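Local coordinates for protein thiol-disulfide isomerase and thioredoxins (Corynebacterium glutamicum, PDB 3LOR) that probably acts as a thioredoxin-fold oxidoreductase or isomerase that handles thiols and disulfides, and can bind calcium, at residues A[110-113]-A[114-118]. Numbering follows the deposited sequence.
Sequences PSTM and KKYRL
Lys-114 N and Lys-115 N hydrogen-bond back to Pro-110 O and Ser-111 O respectively, both at 2.9 Å, in the short helix 111-115 of this thioredoxin-fold domain, with Pro-110 as N-cap. Tyr-116 N makes the next such bond, to Thr-112 O at 3.1 Å. A Schellman motif ends the helix: Arg-117 turns to positive phi (50°), its N bonds to Lys-114 O, and Leu-118 N hydrogen-bonds to Met-113 O at 3.1 Å. On one flank, Thr-112 and Tyr-116 run side by side; anti to the backbone N, the CG2 methyl of Thr-112 comes alongside ring atoms CD2 and CE2 of Tyr-116, 3.8 Å from each. Lys-115 CD lies over one face of the Tyr-116 ring, offset toward its rim. Lys-115 NZ (salt bridge), Ser-111 OG and Thr-112 OG1 bond to Asp-13, and Lys-115 NZ and Tyr-116 OH to backbone atoms of Glu-11; both are calcium-binding residues of this protein, though the ion is absent from this chain. Just beyond the Schellman turn, Leu-118 touches Val-136 of strand 133-138 and folds back on selenomethionine Met-113, its CB 4.1 Å from Met-113 CG and its CD1 4.0 Å from Met-113 CA.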
# COMPACT_ATOMS: atom_id res chain seq x y z
N PRO A 110 -18.06 -9.15 -27.30
CA PRO A 110 -17.14 -9.82 -28.20
C PRO A 110 -17.01 -11.32 -27.98
O PRO A 110 -17.44 -11.87 -27.02
CB PRO A 110 -15.83 -9.09 -27.96
CG PRO A 110 -15.94 -8.54 -26.70
CD PRO A 110 -17.35 -8.29 -26.37
N SER A 111 -16.42 -11.95 -28.97
CA SER A 111 -16.46 -13.36 -29.18
C SER A 111 -15.84 -14.25 -28.14
O SER A 111 -16.48 -15.12 -27.68
CB SER A 111 -15.80 -13.65 -30.49
OG SER A 111 -16.20 -14.88 -30.95
N THR A 112 -14.61 -13.98 -27.75
CA THR A 112 -13.95 -14.73 -26.72
C THR A 112 -14.68 -14.55 -25.41
O THR A 112 -14.89 -15.49 -24.70
CB THR A 112 -12.46 -14.37 -26.60
OG1 THR A 112 -11.83 -14.47 -27.86
CG2 THR A 112 -11.76 -15.28 -25.68
N MSE A 113 -15.10 -13.35 -25.13
CA MSE A 113 -15.82 -13.06 -23.93
C MSE A 113 -17.15 -13.81 -23.82
O MSE A 113 -17.47 -14.30 -22.79
CB MSE A 113 -16.02 -11.55 -23.80
CG MSE A 113 -16.90 -11.06 -22.66
SE MSE A 113 -16.76 -9.20 -22.23
CE MSE A 113 -18.22 -9.07 -21.26
N LYS A 114 -17.88 -13.87 -24.91
CA LYS A 114 -19.10 -14.65 -25.02
C LYS A 114 -18.86 -16.13 -24.86
O LYS A 114 -19.51 -16.80 -24.13
CB LYS A 114 -19.68 -14.46 -26.40
CG LYS A 114 -21.16 -14.33 -26.48
CD LYS A 114 -21.92 -15.30 -25.66
CE LYS A 114 -23.29 -15.51 -26.20
NZ LYS A 114 -24.26 -15.37 -25.15
N LYS A 115 -17.86 -16.61 -25.55
CA LYS A 115 -17.55 -18.00 -25.60
C LYS A 115 -17.25 -18.55 -24.21
O LYS A 115 -17.68 -19.60 -23.87
CB LYS A 115 -16.33 -18.15 -26.50
CG LYS A 115 -15.91 -19.50 -26.83
CD LYS A 115 -14.43 -19.53 -27.24
CE LYS A 115 -14.27 -19.44 -28.68
NZ LYS A 115 -12.98 -19.90 -29.16
N TYR A 116 -16.52 -17.81 -23.41
CA TYR A 116 -16.17 -18.30 -22.10
C TYR A 116 -17.07 -17.74 -21.05
O TYR A 116 -16.87 -17.95 -19.88
CB TYR A 116 -14.70 -18.06 -21.80
CG TYR A 116 -13.80 -18.78 -22.75
CD1 TYR A 116 -13.95 -20.12 -22.99
CD2 TYR A 116 -12.82 -18.12 -23.42
CE1 TYR A 116 -13.14 -20.74 -23.83
CE2 TYR A 116 -12.03 -18.74 -24.25
CZ TYR A 116 -12.18 -20.04 -24.47
OH TYR A 116 -11.37 -20.64 -25.32
N ARG A 117 -18.05 -17.00 -21.50
CA ARG A 117 -19.01 -16.39 -20.63
C ARG A 117 -18.45 -15.59 -19.46
O ARG A 117 -18.86 -15.75 -18.36
CB ARG A 117 -20.19 -17.30 -20.29
CG ARG A 117 -19.96 -18.37 -19.32
CD ARG A 117 -21.08 -19.41 -19.36
NE ARG A 117 -21.06 -20.19 -20.58
CZ ARG A 117 -22.09 -20.86 -21.08
NH1 ARG A 117 -21.96 -21.52 -22.20
NH2 ARG A 117 -23.26 -20.86 -20.46
N LEU A 118 -17.52 -14.71 -19.76
CA LEU A 118 -16.98 -13.83 -18.77
C LEU A 118 -18.01 -12.88 -18.24
O LEU A 118 -18.83 -12.39 -18.95
CB LEU A 118 -15.76 -13.09 -19.29
CG LEU A 118 -14.75 -13.90 -20.05
CD1 LEU A 118 -13.69 -13.06 -20.58
CD2 LEU A 118 -14.17 -15.01 -19.23